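Local coordinates for protein CyaB (Pseudomonas aeruginosa, PDB 3R5G) that probably makes cyclic AMP from ATP; this chain is the adenylyl cyclase catalytic domain of a longer membrane protein, at residues I110-N115 with G152-S157. Numbering follows the deposited sequence.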
ATOM      1  N   ILE A 110       1.675  -8.341  15.180  1.00 15.94           N
ATOM      2  CA  ILE A 110       0.936  -7.292  14.498  1.00 15.61           C
ATOM      3  C   ILE A 110       1.434  -5.952  14.957  1.00 14.76           C
ATOM      4  O   ILE A 110       1.829  -5.777  16.113  1.00 16.24           O
ATOM      5  CB  ILE A 110      -0.619  -7.476  14.757  1.00 14.65           C
ATOM      6  CG1 ILE A 110      -1.409  -6.518  13.853  1.00 17.33           C
ATOM      7  CG2 ILE A 110      -0.944  -7.417  16.341  1.00 15.92           C
ATOM      8  CD1 ILE A 110      -2.888  -6.851  14.079  1.00 21.55           C
ATOM      9  N   ARG A 111       1.450  -5.013  14.026  1.00 13.54           N
ATOM     10  CA  ARG A 111       1.587  -3.603  14.381  1.00 14.57           C
ATOM     11  C   ARG A 111       0.533  -2.787  13.691  1.00 12.44           C
ATOM     12  O   ARG A 111       0.052  -3.161  12.609  1.00 13.31           O
ATOM     13  CB  ARG A 111       2.978  -3.102  14.063  1.00 15.47           C
ATOM     14  CG  ARG A 111       3.214  -3.017  12.628  1.00 18.23           C
ATOM     15  CD  ARG A 111       4.644  -2.570  12.400  1.00 18.42           C
ATOM     16  NE  ARG A 111       4.822  -2.532  10.945  1.00 22.78           N
ATOM     17  CZ  ARG A 111       5.723  -1.778  10.335  1.00 26.38           C
ATOM     18  NH1 ARG A 111       5.756  -1.757   9.002  1.00 26.12           N
ATOM     19  NH2 ARG A 111       6.557  -1.035  11.051  1.00 25.13           N
ATOM     20  N   MET A 112       0.206  -1.658  14.311  1.00 10.04           N
ATOM     21  CA  MET A 112      -0.941  -0.857  13.885  1.00 10.04           C
ATOM     22  C   MET A 112      -0.717   0.619  13.989  1.00 10.36           C
ATOM     23  O   MET A 112      -0.048   1.049  14.958  1.00  9.76           O
ATOM     24  CB  MET A 112      -2.164  -1.206  14.795  1.00  9.84           C
ATOM     25  CG  MET A 112      -2.427  -2.706  14.724  1.00 12.01           C
ATOM     26  SD  MET A 112      -3.788  -3.138  15.877  1.00 13.77           S
ATOM     27  CE  MET A 112      -2.944  -4.318  16.732  1.00 22.97           C
ATOM     28  N   GLY A 113      -1.342   1.377  13.083  1.00  9.40           N
ATOM     29  CA  GLY A 113      -1.312   2.820  13.108  1.00  8.62           C
ATOM     30  C   GLY A 113      -2.739   3.335  12.959  1.00  8.98           C
ATOM     31  O   GLY A 113      -3.436   2.749  12.094  1.00  9.38           O
ATOM     32  N   ILE A 114      -3.147   4.366  13.675  1.00  8.96           N
ATOM     33  CA  ILE A 114      -4.550   4.839  13.631  1.00  8.40           C
ATOM     34  C   ILE A 114      -4.481   6.329  13.649  1.00 10.93           C
ATOM     35  O   ILE A 114      -3.774   6.904  14.516  1.00 10.26           O
ATOM     36  CB  ILE A 114      -5.353   4.250  14.802  1.00  6.93           C
ATOM     37  CG1 ILE A 114      -5.260   2.743  14.746  1.00 10.47           C
ATOM     38  CG2 ILE A 114      -6.784   4.767  14.720  1.00 10.50           C
ATOM     39  CD1 ILE A 114      -5.967   2.062  15.992  1.00 10.56           C
ATOM     40  N   ASN A 115      -5.269   6.998  12.802  1.00  9.42           N
ATOM     41  CA  ASN A 115      -5.352   8.431  12.839  1.00  7.87           C
ATOM     42  C   ASN A 115      -6.770   8.817  12.581  1.00  9.89           C
ATOM     43  O   ASN A 115      -7.506   8.081  11.894  1.00 11.44           O
ATOM     44  CB  ASN A 115      -4.431   9.004  11.729  1.00  9.32           C
ATOM     45  CG  ASN A 115      -4.530  10.525  11.592  1.00 12.03           C
ATOM     46  OD1 ASN A 115      -4.433  11.253  12.600  1.00 10.98           O
ATOM     47  ND2 ASN A 115      -4.798  10.999  10.385  1.00 12.63           N
ATOM     48  N   GLY A 152       3.896  -5.269  17.839  1.00 14.56           N
ATOM     49  CA  GLY A 152       3.080  -5.322  19.016  1.00 15.35           C
ATOM     50  C   GLY A 152       2.489  -4.026  19.501  1.00 14.35           C
ATOM     51  O   GLY A 152       1.824  -4.052  20.566  1.00 16.78           O
ATOM     52  N   GLU A 153       2.742  -2.973  18.778  1.00 13.64           N
ATOM     53  CA  GLU A 153       2.369  -1.611  19.243  1.00 12.68           C
ATOM     54  C   GLU A 153       1.198  -1.121  18.394  1.00 11.97           C
ATOM     55  O   GLU A 153       1.046  -1.503  17.180  1.00 14.10           O
ATOM     56  CB  GLU A 153       3.571  -0.710  18.958  1.00 14.87           C
ATOM     57  CG  GLU A 153       3.542   0.652  19.490  1.00 19.66           C
ATOM     58  CD  GLU A 153       4.961   1.270  19.365  1.00 20.44           C
ATOM     59  OE1 GLU A 153       5.484   1.426  18.291  1.00 20.38           O
ATOM     60  OE2 GLU A 153       5.553   1.621  20.408  1.00 28.58           O
ATOM     61  N   ILE A 154       0.332  -0.355  19.047  1.00  9.91           N
ATOM     62  CA  ILE A 154      -0.682   0.375  18.364  1.00  9.37           C
ATOM     63  C   ILE A 154      -0.329   1.838  18.575  1.00  9.24           C
ATOM     64  O   ILE A 154      -0.421   2.405  19.720  1.00 11.60           O
ATOM     65  CB  ILE A 154      -2.049   0.133  19.020  1.00 10.55           C
ATOM     66  CG1 ILE A 154      -2.353  -1.297  18.928  1.00  9.59           C
ATOM     67  CG2 ILE A 154      -3.124   0.963  18.297  1.00 12.28           C
ATOM     68  CD1 ILE A 154      -3.682  -1.752  19.666  1.00  9.35           C
ATOM     69  N   LEU A 155      -0.029   2.488  17.487  1.00  8.92           N
ATOM     70  CA  LEU A 155       0.342   3.921  17.557  1.00  9.82           C
ATOM     71  C   LEU A 155      -0.783   4.785  17.061  1.00  9.78           C
ATOM     72  O   LEU A 155      -1.367   4.467  15.967  1.00 10.95           O
ATOM     73  CB  LEU A 155       1.558   4.286  16.697  1.00 11.70           C
ATOM     74  CG  LEU A 155       2.897   3.740  17.169  1.00 14.82           C
ATOM     75  CD1 LEU A 155       4.044   4.425  16.375  1.00 15.26           C
ATOM     76  CD2 LEU A 155       3.089   4.150  18.626  1.00 16.18           C
ATOM     77  N   ILE A 156      -1.181   5.857  17.731  1.00  8.18           N
ATOM     78  CA  ILE A 156      -2.251   6.707  17.293  1.00  8.28           C
ATOM     79  C   ILE A 156      -1.771   8.160  17.316  1.00  8.99           C
ATOM     80  O   ILE A 156      -0.785   8.510  18.045  1.00 10.72           O
ATOM     81  CB  ILE A 156      -3.458   6.567  18.268  1.00  8.68           C
ATOM     82  CG1 ILE A 156      -3.209   7.066  19.719  1.00  8.67           C
ATOM     83  CG2 ILE A 156      -3.882   5.113  18.278  1.00  9.89           C
ATOM     84  CD1 ILE A 156      -4.465   7.155  20.600  1.00 12.26           C
ATOM     85  N   SER A 157      -2.421   9.002  16.578  1.00  9.21           N
ATOM     86  CA  SER A 157      -2.136  10.450  16.571  1.00  9.49           C
ATOM     87  C   SER A 157      -2.854  11.130  17.696  1.00 11.37           C
ATOM     88  O   SER A 157      -3.686  10.595  18.441  1.00 11.86           O
ATOM     89  CB  SER A 157      -2.570  10.984  15.224  1.00 13.25           C
ATOM     90  OG  SER A 157      -4.021  10.936  15.206  1.00 11.95           O
TER
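Met112 runs alongside Ile154, the two side chains leaving their parallel strands in the same direction. CB of Met112 lies 4.0 Å from Glu153 O, with Ile154 CG1 only slightly farther off; with CG anti to its own carbonyl carbon (chi1 -56°), the chain brings SD to 3.8 Å from the same CG1, and the bend at chi3 lays CE against both CG1 and CD1 of Ile154. On the same face Ile114 reaches back with CD1 to Ile154 CG2, 3.8 Å away, while its CB meets CG2 of Ile156; helix 74-100 packs on this apolar face through Arg89 and Val82. The backbones form a parallel ladder: Met112 N donates to Glu153 O, Met112 O accepts from Leu155 N in an almost straight bond (177° at the hydrogen), and Ile114 repeats the pattern with Leu155 O and Ser157 N. This pairing lies inside the mixed sheet of the class III nucleotide cyclase catalytic domain, where 109-116 is flanked by strand 6-18 and 154-157 by strand 185-190. Ahead of the ladder, Gly152 N bonds to Ile110 O at 2.7 Å. At its far end the hydroxyl of Ser157, the N-cap residue of a helix, donates to a lone pair of Asn115 OD1, in the carbonyl plane at 2.7 Å. Arg111 extends away from 152-157 to a salt bridge with Asp16.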